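Local coordinates for protein pectate lyase 1 (Juniperus ashei, PDB 1PXZ) that cleaves pectate by elimination, with low activity and calcium as cofactor, and is the major allergen of cedar pollen, at residues K81-V86 with N127-G132; V99-G104 with L121-C126; L108-V113 with I153-V158; A147-A152 with C171-I176; N189-N194 with F222-G227. One frame throughout, in Å; residues are numbered along the deposited sequence.

How the contacts relate
All five contacts join neighbouring or nearby coils of one right-handed parallel beta-helix. Contact 3 pairs two strands of the eight-strand sheet. Contact 1 lies beside 84-85, an edge strand of that sheet, and contact 4 on the turns that lead into its strands 153-156 and 174-179. Contacts 2 and 5 belong to another side of the helix, with strands 99-102, 122-124 and 185-195. Aliphatic, methionine and phenylalanine side chains fill the interior in contacts 2, 3 and 5. Chemistry differs outside: stacked histidines in contact 2, arginines and a lysine in contact 3, aspartates for calcium, inferred by similarity, in contact 4. Contact 1 is peripheral and has no direct hydrogen bond between its segments.

Contact 1 of 5, residues K81-V86 with N127-G132; sequences KMPLYV and NTSVLG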
# COMPACT_ATOMS: atom_id res chain seq x y z
N LYS A 81 -13.76 -5.54 15.94
CA LYS A 81 -15.08 -5.01 16.25
C LYS A 81 -15.21 -3.53 15.90
O LYS A 81 -16.32 -3.04 15.76
CB LYS A 81 -15.41 -5.16 17.73
CG LYS A 81 -15.56 -6.59 18.24
CD LYS A 81 -16.15 -6.54 19.64
CE LYS A 81 -16.49 -7.92 20.17
NZ LYS A 81 -15.36 -8.87 20.09
N MET A 82 -14.06 -2.86 15.80
CA MET A 82 -14.00 -1.46 15.42
C MET A 82 -12.74 -1.21 14.59
O MET A 82 -11.87 -2.09 14.59
CB MET A 82 -13.99 -0.56 16.66
CG MET A 82 -15.31 -0.57 17.43
SD MET A 82 -16.66 0.23 16.55
CE MET A 82 -16.18 1.95 16.68
N PRO A 83 -12.62 -0.09 13.90
CA PRO A 83 -11.36 0.18 13.18
C PRO A 83 -10.15 0.03 14.10
O PRO A 83 -10.18 0.43 15.26
CB PRO A 83 -11.53 1.66 12.79
CG PRO A 83 -13.02 1.80 12.62
CD PRO A 83 -13.61 0.99 13.75
N LEU A 84 -9.08 -0.60 13.63
CA LEU A 84 -7.89 -0.74 14.46
C LEU A 84 -6.93 0.38 14.10
O LEU A 84 -6.40 0.35 12.98
CB LEU A 84 -7.23 -2.08 14.20
CG LEU A 84 -5.83 -2.27 14.79
CD1 LEU A 84 -5.81 -1.94 16.28
CD2 LEU A 84 -5.36 -3.70 14.55
N TYR A 85 -6.74 1.31 15.02
CA TYR A 85 -5.72 2.34 14.84
C TYR A 85 -4.37 1.81 15.31
O TYR A 85 -4.24 1.34 16.44
CB TYR A 85 -6.13 3.59 15.63
CG TYR A 85 -7.22 4.30 14.87
CD1 TYR A 85 -6.87 5.22 13.88
CD2 TYR A 85 -8.55 4.04 15.15
CE1 TYR A 85 -7.85 5.89 13.17
CE2 TYR A 85 -9.53 4.71 14.43
CZ TYR A 85 -9.17 5.62 13.46
OH TYR A 85 -10.15 6.29 12.75
N VAL A 86 -3.40 1.87 14.42
CA VAL A 86 -2.06 1.35 14.65
C VAL A 86 -1.13 2.50 15.02
O VAL A 86 -0.95 3.45 14.23
CB VAL A 86 -1.49 0.59 13.43
CG1 VAL A 86 -0.07 0.11 13.74
CG2 VAL A 86 -2.33 -0.61 13.01
N ASN A 127 -15.18 -4.25 6.00
CA ASN A 127 -16.53 -3.71 5.87
C ASN A 127 -16.70 -2.37 6.56
O ASN A 127 -15.89 -2.06 7.43
CB ASN A 127 -17.51 -4.70 6.51
CG ASN A 127 -18.94 -4.40 6.08
OD1 ASN A 127 -19.81 -4.17 6.92
ND2 ASN A 127 -19.14 -4.42 4.77
N THR A 128 -17.73 -1.64 6.18
CA THR A 128 -18.07 -0.37 6.81
C THR A 128 -18.16 -0.52 8.32
O THR A 128 -18.73 -1.46 8.87
CB THR A 128 -19.41 0.18 6.28
OG1 THR A 128 -19.24 0.47 4.88
CG2 THR A 128 -19.77 1.48 6.99
N SER A 129 -17.57 0.45 9.04
CA SER A 129 -17.67 0.28 10.50
C SER A 129 -18.85 1.08 11.03
O SER A 129 -19.44 1.91 10.34
CB SER A 129 -16.37 0.72 11.16
OG SER A 129 -16.23 2.14 11.01
N VAL A 130 -19.17 0.83 12.29
CA VAL A 130 -20.20 1.57 13.00
C VAL A 130 -19.60 2.64 13.91
O VAL A 130 -18.57 2.40 14.54
CB VAL A 130 -21.03 0.60 13.86
CG1 VAL A 130 -22.02 1.37 14.71
CG2 VAL A 130 -21.71 -0.39 12.92
N LEU A 131 -20.23 3.80 13.93
CA LEU A 131 -19.81 4.88 14.84
C LEU A 131 -19.70 4.31 16.24
O LEU A 131 -20.49 3.45 16.66
CB LEU A 131 -20.83 5.99 14.74
CG LEU A 131 -20.86 7.09 15.78
CD1 LEU A 131 -19.74 8.09 15.54
CD2 LEU A 131 -22.22 7.78 15.77
N GLY A 132 -18.68 4.73 16.99
CA GLY A 132 -18.50 4.13 18.31
C GLY A 132 -17.18 4.55 18.95
O GLY A 132 -16.35 5.17 18.28
O HOH W 1 -17.45 -1.24 13.52
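M82 lays its thioether end over the backbone of V130 to G132. Its methyl CE is 3.2 Å from V130 O and 3.6 Å from G132 CA. SD follows it, 3.5 Å from V130 O. The chain is curled, because chi1, chi2 and chi3 all turn the same way (-68°, -69° and -72°). That curl carries the methyl across to the 127-132 loop. Next to M82, the ring of P83 packs on S129. P83 CG is 3.6 Å from S129 OG, and P83 CD is 3.8 Å from S129 CB. This is a van der Waals touch; the polar partner of S129 OG is the backbone N of Q148. The 81-86 segment runs into strand 84-85, one of the two outermost strands of an eight-strand parallel sheet in the beta-helix. The 127-132 loop links strand 122-124 to strand 132-137 and meets the 81-86 segment at M82 and P83. No direct hydrogen bond joins the two segments. One water does the polar work instead: it donates to K81 O at 3.1 Å and accepts from V130 N at 3.0 Å. The carbonyls of M82 and P83 are held from helix 58-63, where R59 donates to both. K81 to P83 fall at the end of an IgE-binding region, residues 71-83. The side chain of S129 is about 8 Å from that of D149, a calcium ligand by similarity.

Contact 2 of 5, residues V99-G104 with L121-C126; sequences VHLGNG and LHIHGC
H100 and H122 lay their imidazole rings on each other as an offset stack, centroids 3.9 Å apart and planes 6° from parallel. H100 NE2 lies over the rim of the H122 ring, 3.4 Å from H122 CG. H122 CB also sits over the H100 face, a CH-pi contact. H124 meets the H100 ring at its edge, with H124 NE2 3.0 Å from H100 CD2. Its CG sits between the backbone N and the carbonyl carbon (chi1 53°), which brings the ring to H100. The two rings meet rim to rim, with planes 67° apart. Three histidines thus form one aromatic cluster on the outer face. The backbones hold it, as parallel strands of successive coils of the beta-helix. H122 N donates to V99 O at 2.9 Å, L101 N to H122 O at 2.9 Å, and H124 N to L101 O at 3.0 Å. N103 N then reaches H124 O and G104 N reaches G125 O in the turn. On the inner face L101, L121 and I123 pack on L108. N103 ND2 donates to H100 O, from above its carbonyl plane, and to I78 O of the preceding coil. C126 is disulfide-bonded to C107.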
# COMPACT_ATOMS: atom_id res chain seq x y z
N VAL A 99 -2.22 -15.20 8.65
CA VAL A 99 -3.03 -14.19 9.32
C VAL A 99 -3.97 -13.50 8.34
O VAL A 99 -3.50 -12.97 7.34
CB VAL A 99 -2.09 -13.14 9.94
CG1 VAL A 99 -2.88 -12.07 10.64
CG2 VAL A 99 -1.11 -13.90 10.83
N HIS A 100 -5.25 -13.55 8.65
CA HIS A 100 -6.32 -12.99 7.84
C HIS A 100 -7.10 -12.00 8.69
O HIS A 100 -7.66 -12.42 9.70
CB HIS A 100 -7.26 -14.07 7.31
CG HIS A 100 -6.67 -14.98 6.27
ND1 HIS A 100 -5.73 -15.94 6.51
CD2 HIS A 100 -6.90 -15.06 4.93
CE1 HIS A 100 -5.41 -16.56 5.40
NE2 HIS A 100 -6.12 -16.04 4.41
N LEU A 101 -7.11 -10.74 8.26
CA LEU A 101 -7.89 -9.67 8.85
C LEU A 101 -9.04 -9.27 7.92
O LEU A 101 -8.93 -9.49 6.71
CB LEU A 101 -7.04 -8.41 9.12
CG LEU A 101 -5.67 -8.67 9.75
CD1 LEU A 101 -4.86 -7.40 9.94
CD2 LEU A 101 -5.89 -9.38 11.09
N GLY A 102 -10.10 -8.69 8.44
CA GLY A 102 -11.27 -8.26 7.70
C GLY A 102 -12.42 -9.19 8.04
O GLY A 102 -13.00 -9.06 9.13
N ASN A 103 -12.76 -10.11 7.13
CA ASN A 103 -13.73 -11.14 7.53
C ASN A 103 -15.06 -10.57 7.99
O ASN A 103 -15.67 -11.10 8.92
CB ASN A 103 -13.09 -11.97 8.65
CG ASN A 103 -11.73 -12.55 8.34
OD1 ASN A 103 -11.58 -13.28 7.35
ND2 ASN A 103 -10.69 -12.27 9.14
N GLY A 104 -15.54 -9.50 7.38
CA GLY A 104 -16.76 -8.78 7.73
C GLY A 104 -16.60 -7.65 8.71
O GLY A 104 -17.55 -6.90 8.98
N LEU A 121 0.56 -9.89 5.52
CA LEU A 121 -0.80 -10.09 6.00
C LEU A 121 -1.76 -10.39 4.85
O LEU A 121 -1.65 -9.88 3.73
CB LEU A 121 -1.33 -8.85 6.72
CG LEU A 121 -0.45 -8.29 7.83
CD1 LEU A 121 -0.99 -6.96 8.34
CD2 LEU A 121 -0.33 -9.34 8.94
N HIS A 122 -2.76 -11.21 5.18
CA HIS A 122 -3.90 -11.31 4.26
C HIS A 122 -4.99 -10.35 4.73
O HIS A 122 -5.37 -10.45 5.92
CB HIS A 122 -4.50 -12.70 4.25
CG HIS A 122 -3.58 -13.83 3.93
ND1 HIS A 122 -3.58 -14.39 2.66
CD2 HIS A 122 -2.69 -14.53 4.67
CE1 HIS A 122 -2.70 -15.37 2.63
NE2 HIS A 122 -2.14 -15.49 3.83
N ILE A 123 -5.51 -9.45 3.93
CA ILE A 123 -6.64 -8.63 4.39
C ILE A 123 -7.73 -8.71 3.34
O ILE A 123 -7.46 -8.41 2.18
CB ILE A 123 -6.26 -7.17 4.66
CG1 ILE A 123 -4.99 -7.03 5.50
CG2 ILE A 123 -7.43 -6.42 5.30
CD1 ILE A 123 -4.49 -5.63 5.73
N HIS A 124 -8.92 -9.15 3.74
CA HIS A 124 -10.02 -9.22 2.78
C HIS A 124 -11.36 -9.19 3.51
O HIS A 124 -11.37 -9.48 4.71
CB HIS A 124 -9.90 -10.49 1.95
CG HIS A 124 -9.78 -11.71 2.81
ND1 HIS A 124 -10.89 -12.22 3.46
CD2 HIS A 124 -8.74 -12.50 3.14
CE1 HIS A 124 -10.53 -13.28 4.15
NE2 HIS A 124 -9.24 -13.47 3.97
N GLY A 125 -12.40 -8.83 2.79
CA GLY A 125 -13.73 -8.71 3.35
C GLY A 125 -13.87 -7.56 4.33
O GLY A 125 -14.74 -7.61 5.20
N CYS A 126 -13.05 -6.50 4.23
CA CYS A 126 -13.22 -5.40 5.16
C CYS A 126 -14.56 -4.70 4.93
O CYS A 126 -15.03 -4.57 3.80
CB CYS A 126 -12.09 -4.36 5.03
SG CYS A 126 -10.46 -5.13 5.25

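Contact 3 of 5, residues L108-V113 with I153-V158; sequences LFMRKV and ITMRNV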
# COMPACT_ATOMS: atom_id res chain seq x y z
N LEU A 108 -7.50 -1.87 9.00
CA LEU A 108 -6.37 -1.15 9.58
C LEU A 108 -6.32 0.33 9.21
O LEU A 108 -6.53 0.71 8.05
CB LEU A 108 -5.03 -1.75 9.13
CG LEU A 108 -4.85 -3.26 9.43
CD1 LEU A 108 -3.51 -3.74 8.89
CD2 LEU A 108 -5.01 -3.52 10.92
N PHE A 109 -6.04 1.12 10.25
CA PHE A 109 -6.08 2.56 10.16
C PHE A 109 -4.82 3.16 10.79
O PHE A 109 -4.36 2.72 11.82
CB PHE A 109 -7.32 3.14 10.87
CG PHE A 109 -8.63 2.83 10.16
CD1 PHE A 109 -9.20 1.56 10.21
CD2 PHE A 109 -9.30 3.82 9.45
CE1 PHE A 109 -10.38 1.24 9.57
CE2 PHE A 109 -10.48 3.51 8.80
CZ PHE A 109 -11.01 2.24 8.86
N MET A 110 -4.29 4.17 10.13
CA MET A 110 -3.16 4.91 10.69
C MET A 110 -3.46 6.41 10.56
O MET A 110 -3.80 6.87 9.46
CB MET A 110 -1.86 4.55 9.98
CG MET A 110 -1.34 3.15 10.33
SD MET A 110 -0.41 2.49 8.94
CE MET A 110 -1.78 2.03 7.86
N ARG A 111 -3.35 7.14 11.67
CA ARG A 111 -3.68 8.57 11.57
C ARG A 111 -2.68 9.39 12.38
O ARG A 111 -2.49 9.18 13.58
CB ARG A 111 -5.11 8.84 12.04
CG ARG A 111 -5.50 10.31 11.98
CD ARG A 111 -6.37 10.67 13.18
NE ARG A 111 -7.59 9.88 13.22
CZ ARG A 111 -8.31 9.61 14.30
NH1 ARG A 111 -7.93 10.08 15.48
NH2 ARG A 111 -9.41 8.88 14.20
N LYS A 112 -2.01 10.32 11.72
CA LYS A 112 -1.02 11.14 12.44
C LYS A 112 0.03 10.32 13.18
O LYS A 112 0.30 10.57 14.36
CB LYS A 112 -1.74 12.07 13.42
CG LYS A 112 -2.66 13.08 12.74
CD LYS A 112 -3.19 14.07 13.76
CE LYS A 112 -3.65 15.36 13.09
NZ LYS A 112 -3.59 15.26 11.61
N VAL A 113 0.61 9.36 12.49
CA VAL A 113 1.68 8.52 13.04
C VAL A 113 2.76 8.35 11.98
O VAL A 113 2.50 8.63 10.80
CB VAL A 113 1.16 7.14 13.48
CG1 VAL A 113 0.18 7.27 14.65
CG2 VAL A 113 0.50 6.41 12.32
N ILE A 153 -6.58 -0.82 4.20
CA ILE A 153 -5.54 -0.05 4.88
C ILE A 153 -5.80 1.42 4.65
O ILE A 153 -5.91 1.82 3.48
CB ILE A 153 -4.16 -0.45 4.33
CG1 ILE A 153 -3.76 -1.90 4.59
CG2 ILE A 153 -3.10 0.52 4.87
CD1 ILE A 153 -2.49 -2.35 3.90
N THR A 154 -5.92 2.19 5.72
CA THR A 154 -6.20 3.62 5.53
C THR A 154 -5.12 4.46 6.19
O THR A 154 -4.83 4.17 7.35
CB THR A 154 -7.57 4.01 6.11
OG1 THR A 154 -8.59 3.31 5.41
CG2 THR A 154 -7.83 5.50 5.92
N MET A 155 -4.55 5.44 5.49
CA MET A 155 -3.53 6.30 6.09
C MET A 155 -3.95 7.76 5.98
O MET A 155 -4.24 8.22 4.87
CB MET A 155 -2.16 6.09 5.44
CG MET A 155 -1.52 4.74 5.77
SD MET A 155 -0.10 4.41 4.68
CE MET A 155 -1.06 3.77 3.29
N ARG A 156 -4.00 8.45 7.12
CA ARG A 156 -4.35 9.87 7.16
C ARG A 156 -3.23 10.62 7.87
O ARG A 156 -2.95 10.31 9.03
CB ARG A 156 -5.67 10.08 7.87
CG ARG A 156 -6.19 11.50 7.90
CD ARG A 156 -7.51 11.58 8.64
NE ARG A 156 -7.59 12.47 9.77
CZ ARG A 156 -6.73 13.13 10.51
NH1 ARG A 156 -5.42 13.09 10.32
NH2 ARG A 156 -7.19 13.88 11.52
N ASN A 157 -2.58 11.54 7.18
CA ASN A 157 -1.49 12.26 7.83
C ASN A 157 -0.42 11.32 8.38
O ASN A 157 -0.01 11.47 9.52
CB ASN A 157 -2.06 13.09 9.00
CG ASN A 157 -1.39 14.45 9.05
OD1 ASN A 157 -2.04 15.43 9.39
ND2 ASN A 157 -0.11 14.47 8.71
N VAL A 158 0.00 10.37 7.55
CA VAL A 158 1.05 9.42 7.90
C VAL A 158 2.36 9.67 7.18
O VAL A 158 2.37 9.98 5.98
CB VAL A 158 0.57 7.98 7.55
CG1 VAL A 158 1.70 6.99 7.74
CG2 VAL A 158 -0.65 7.65 8.40
O HOH W 2 -8.67 1.07 6.55
O HOH W 3 2.54 12.09 10.32
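M110 packs tightly on M155 on the inner face of the two strands. The methyl M110 CE is 3.4 Å from M155 CG, closer than usual for two carbons, and 3.6 Å from I153 CG2. The M110 chain bends at chi3 (-77°), which turns the methyl across toward the next strand. V158 closes the other end of this patch, with V158 CG2 3.7 Å from M110 CB. V116 and L118 of strand 114-119 meet M110 from across the interior. Between the strands, T154 N, M110 N, R156 N and K112 N donate in turn to L108 O, T154 O, M110 O and R156 O. This is the regular in-register ladder of a parallel beta-helix, in which equal positions of successive coils stack. The other face is more polar and opens toward solvent at its R111, K112 and R156 end. F109 lies beside T154, with F109 CD2 3.8 Å from T154 CB. One water sits over the centre of the F109 ring and bridges L108 O to T154 OG1. Farther along, R111 and R156 run side by side. R111 CG rests over one face of the R156 guanidinium, 3.2 Å from R156 NH1. K112 reaches the edge of that group, with K112 NZ 3.1 Å from R156 NH1. Both are donors, so their closeness is probably unfavourable. K112 NZ donates to N157 OD1 at 2.7 Å, coming in 40° out of its carbonyl plane, and this bond may offset it in part. The side chain of T154 lies about 4 Å from that of D177, a calcium ligand by similarity.

Contact 4 of 5, residues A147-A152 with C171-I176; sequences AQDGDA and CSDGLI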
# COMPACT_ATOMS: atom_id res chain seq x y z
N ALA A 147 -18.22 6.55 11.55
CA ALA A 147 -18.32 5.41 10.64
C ALA A 147 -17.28 5.47 9.53
O ALA A 147 -17.17 6.50 8.86
CB ALA A 147 -19.72 5.37 10.04
N GLN A 148 -16.52 4.41 9.29
CA GLN A 148 -15.48 4.52 8.26
C GLN A 148 -15.71 3.58 7.08
O GLN A 148 -16.28 2.51 7.22
CB GLN A 148 -14.09 4.17 8.81
CG GLN A 148 -13.70 4.84 10.11
CD GLN A 148 -13.47 6.33 9.91
OE1 GLN A 148 -14.09 7.13 10.61
NE2 GLN A 148 -12.59 6.64 8.97
N ASP A 149 -15.20 3.96 5.90
CA ASP A 149 -15.25 3.08 4.74
C ASP A 149 -14.57 1.75 5.03
O ASP A 149 -13.65 1.68 5.83
CB ASP A 149 -14.57 3.74 3.54
CG ASP A 149 -15.46 4.71 2.78
OD1 ASP A 149 -16.55 5.05 3.28
OD2 ASP A 149 -15.05 5.14 1.68
N GLY A 150 -15.01 0.70 4.35
CA GLY A 150 -14.42 -0.62 4.40
C GLY A 150 -13.17 -0.75 3.56
O GLY A 150 -13.12 -1.54 2.61
N ASP A 151 -12.16 0.04 3.90
CA ASP A 151 -10.86 -0.02 3.25
C ASP A 151 -9.95 -0.99 3.98
O ASP A 151 -10.02 -1.07 5.21
CB ASP A 151 -10.17 1.35 3.24
CG ASP A 151 -10.94 2.43 2.50
OD1 ASP A 151 -11.64 2.10 1.52
OD2 ASP A 151 -10.86 3.61 2.90
N ALA A 152 -9.10 -1.70 3.26
CA ALA A 152 -8.20 -2.61 3.97
C ALA A 152 -7.16 -1.86 4.79
O ALA A 152 -6.85 -2.20 5.92
CB ALA A 152 -7.49 -3.54 2.99
N CYS A 171 -12.61 -6.08 -0.69
CA CYS A 171 -13.12 -5.23 0.39
C CYS A 171 -14.29 -4.40 -0.09
O CYS A 171 -14.54 -4.33 -1.30
CB CYS A 171 -11.99 -4.33 0.92
SG CYS A 171 -10.85 -5.41 1.85
N SER A 172 -15.02 -3.76 0.83
CA SER A 172 -16.22 -3.06 0.35
C SER A 172 -15.84 -1.78 -0.37
O SER A 172 -16.53 -1.41 -1.33
CB SER A 172 -17.20 -2.79 1.49
OG SER A 172 -16.60 -1.96 2.47
N ASP A 173 -14.78 -1.09 0.04
CA ASP A 173 -14.46 0.18 -0.63
C ASP A 173 -13.09 0.12 -1.26
O ASP A 173 -12.99 -0.41 -2.37
CB ASP A 173 -14.57 1.34 0.36
CG ASP A 173 -16.03 1.45 0.81
OD1 ASP A 173 -16.83 2.00 0.02
OD2 ASP A 173 -16.37 1.00 1.92
N GLY A 174 -12.03 0.61 -0.61
CA GLY A 174 -10.72 0.51 -1.23
C GLY A 174 -9.81 -0.52 -0.59
O GLY A 174 -10.07 -1.08 0.47
N LEU A 175 -8.67 -0.80 -1.24
CA LEU A 175 -7.68 -1.65 -0.60
C LEU A 175 -6.66 -0.77 0.11
O LEU A 175 -6.31 -1.04 1.25
CB LEU A 175 -7.02 -2.59 -1.61
CG LEU A 175 -8.01 -3.62 -2.20
CD1 LEU A 175 -7.29 -4.50 -3.22
CD2 LEU A 175 -8.63 -4.45 -1.09
N ILE A 176 -6.16 0.29 -0.52
CA ILE A 176 -5.24 1.18 0.20
C ILE A 176 -5.70 2.61 -0.02
O ILE A 176 -5.89 3.02 -1.17
CB ILE A 176 -3.81 1.00 -0.30
CG1 ILE A 176 -3.23 -0.38 0.02
CG2 ILE A 176 -2.89 2.11 0.23
CD1 ILE A 176 -1.85 -0.58 -0.57
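The carboxylates of D149 and D173 stack on each other, their planes 16° apart. D149 OD2 and D173 OD1 are 4.0 Å apart. Both are calcium ligands by similarity, with D177 as the third. The two loops are turns of successive coils of the parallel beta-helix. A bound cation would probably offset the repulsion between the stacked groups. D173 OD2 is gripped twice, from opposite faces of its carboxylate plane. The D173 CG stands beside the backbone N (chi1 -65°), which turns the carboxylate to G150 N. G150 N donates to D173 OD2 at 2.8 Å on the anti side, and S172 OG donates from well above the plane. The D151 carboxylate stands almost perpendicular to that of D173, at 88°. Its OD1 is met nearly along the C-O axis by G174 N at 2.6 Å, a short bond, and also lies 3.2 Å from D173 CB. D151 OD2 has a weak bond from T154 OG1, so both oxygens have partners. G150 is the centre of an inverse gamma turn. D173 N donates to G150 O at 3.1 Å, from above the carbonyl plane. Past this point the turns enter the sheet. A152 N donates to G174 O at 3.0 Å. On the inward side, the methyl A152 CB fits between C171 SG, 4.0 Å away, and L175 O, 3.3 Å away.

Contact 5 of 5, residues N189-N194 with F222-G227; sequences NNHFFN and FGPNAG
H191 and F192 make two short hydrogen bonds to G223. H191 NE2 donates to G223 O at 2.8 Å, with the oxygen in the plane of the imidazole, though the bond is bent and the donor tilted from the carbonyl plane. G223 N donates to F192 O at 2.7 Å. H191 CG is anti to the backbone N (chi1 -179°), which swings the ring toward residues 222-227. These are cross-coil bonds of the parallel beta-helix: F192 pairs with F222 as a parallel bridge, and beyond it the 222-227 chain turns through G223, cis-P224 and N225. N194 N donates to P224 O of that turn at 3.1 Å, almost straight at 171° and in the carbonyl plane. F193 CB lies 3.4 Å from P224 O, while the F193 ring covers one face of H191, with F193 CD1 over the centre. Residues 222-227 lie in an IgE-binding region, 218-229. Inside the helix, F192 packs on L168, L175 and I176, and F222 stacks on Y245 of the next coil. The F192 and F222 rings have planes 11° apart but overlap little, with centroids 5.0 Å apart. Their closest atoms are F192 CD1 and F222 CE1, at 3.4 Å.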
# COMPACT_ATOMS: atom_id res chain seq x y z
N ASN A 189 5.57 -5.21 -3.42
CA ASN A 189 5.49 -6.65 -3.30
C ASN A 189 4.11 -7.12 -2.86
O ASN A 189 4.04 -8.25 -2.37
CB ASN A 189 6.51 -7.17 -2.26
CG ASN A 189 7.95 -7.01 -2.70
OD1 ASN A 189 8.32 -7.43 -3.79
ND2 ASN A 189 8.79 -6.41 -1.83
N ASN A 190 3.06 -6.33 -3.01
CA ASN A 190 1.73 -6.78 -2.61
C ASN A 190 0.99 -7.50 -3.74
O ASN A 190 1.34 -7.29 -4.90
CB ASN A 190 0.86 -5.59 -2.23
CG ASN A 190 1.51 -4.77 -1.11
OD1 ASN A 190 1.98 -3.65 -1.34
ND2 ASN A 190 1.50 -5.36 0.07
N HIS A 191 -0.01 -8.30 -3.41
CA HIS A 191 -0.87 -8.90 -4.45
C HIS A 191 -2.26 -8.31 -4.27
O HIS A 191 -2.84 -8.55 -3.22
CB HIS A 191 -0.86 -10.41 -4.37
CG HIS A 191 -1.67 -11.12 -5.41
ND1 HIS A 191 -2.09 -12.43 -5.27
CD2 HIS A 191 -2.15 -10.69 -6.61
CE1 HIS A 191 -2.79 -12.78 -6.34
NE2 HIS A 191 -2.84 -11.74 -7.18
N PHE A 192 -2.75 -7.53 -5.22
CA PHE A 192 -4.08 -6.94 -5.17
C PHE A 192 -4.99 -7.71 -6.11
O PHE A 192 -4.61 -7.86 -7.29
CB PHE A 192 -4.07 -5.47 -5.61
CG PHE A 192 -3.16 -4.55 -4.84
CD1 PHE A 192 -1.83 -4.43 -5.24
CD2 PHE A 192 -3.62 -3.83 -3.75
CE1 PHE A 192 -0.97 -3.59 -4.56
CE2 PHE A 192 -2.77 -2.98 -3.06
CZ PHE A 192 -1.45 -2.87 -3.47
N PHE A 193 -6.15 -8.20 -5.66
CA PHE A 193 -6.94 -9.02 -6.59
C PHE A 193 -8.42 -9.06 -6.17
O PHE A 193 -8.76 -8.74 -5.03
CB PHE A 193 -6.36 -10.43 -6.72
CG PHE A 193 -6.38 -11.25 -5.43
CD1 PHE A 193 -5.37 -11.11 -4.48
CD2 PHE A 193 -7.39 -12.17 -5.18
CE1 PHE A 193 -5.38 -11.87 -3.34
CE2 PHE A 193 -7.42 -12.93 -4.01
CZ PHE A 193 -6.41 -12.77 -3.08
N ASN A 194 -9.25 -9.47 -7.14
CA ASN A 194 -10.69 -9.63 -6.90
C ASN A 194 -11.28 -8.43 -6.20
O ASN A 194 -11.90 -8.55 -5.13
CB ASN A 194 -10.95 -10.90 -6.08
CG ASN A 194 -10.58 -12.16 -6.85
OD1 ASN A 194 -10.21 -12.16 -8.03
ND2 ASN A 194 -10.69 -13.29 -6.13
N PHE A 222 -0.85 -6.66 -9.80
CA PHE A 222 -2.18 -6.07 -9.85
C PHE A 222 -3.13 -6.98 -10.59
O PHE A 222 -3.12 -7.04 -11.84
CB PHE A 222 -2.12 -4.70 -10.55
CG PHE A 222 -1.58 -3.61 -9.64
CD1 PHE A 222 -2.29 -3.17 -8.55
CD2 PHE A 222 -0.35 -3.05 -9.92
CE1 PHE A 222 -1.80 -2.16 -7.73
CE2 PHE A 222 0.17 -2.05 -9.09
CZ PHE A 222 -0.54 -1.63 -7.99
N GLY A 223 -3.97 -7.70 -9.86
CA GLY A 223 -4.86 -8.64 -10.51
C GLY A 223 -4.54 -10.09 -10.22
O GLY A 223 -3.57 -10.43 -9.51
N PRO A 224 -5.33 -11.05 -10.73
CA PRO A 224 -6.45 -10.84 -11.63
C PRO A 224 -7.70 -10.21 -11.02
O PRO A 224 -7.82 -10.16 -9.80
CB PRO A 224 -6.87 -12.27 -12.03
CG PRO A 224 -5.78 -13.16 -11.59
CD PRO A 224 -5.12 -12.49 -10.42
N ASN A 225 -8.59 -9.77 -11.90
CA ASN A 225 -9.86 -9.21 -11.49
C ASN A 225 -9.71 -8.01 -10.56
O ASN A 225 -10.51 -7.81 -9.64
CB ASN A 225 -10.70 -10.28 -10.77
CG ASN A 225 -10.89 -11.52 -11.62
OD1 ASN A 225 -10.70 -12.66 -11.17
ND2 ASN A 225 -11.25 -11.26 -12.88
N ALA A 226 -8.68 -7.20 -10.84
CA ALA A 226 -8.62 -5.88 -10.21
C ALA A 226 -9.24 -4.87 -11.15
O ALA A 226 -8.95 -4.90 -12.35
CB ALA A 226 -7.17 -5.61 -9.84
N GLY A 227 -10.11 -4.00 -10.66
CA GLY A 227 -10.94 -3.16 -11.51
C GLY A 227 -10.23 -1.92 -12.01
O GLY A 227 -10.13 -1.72 -13.23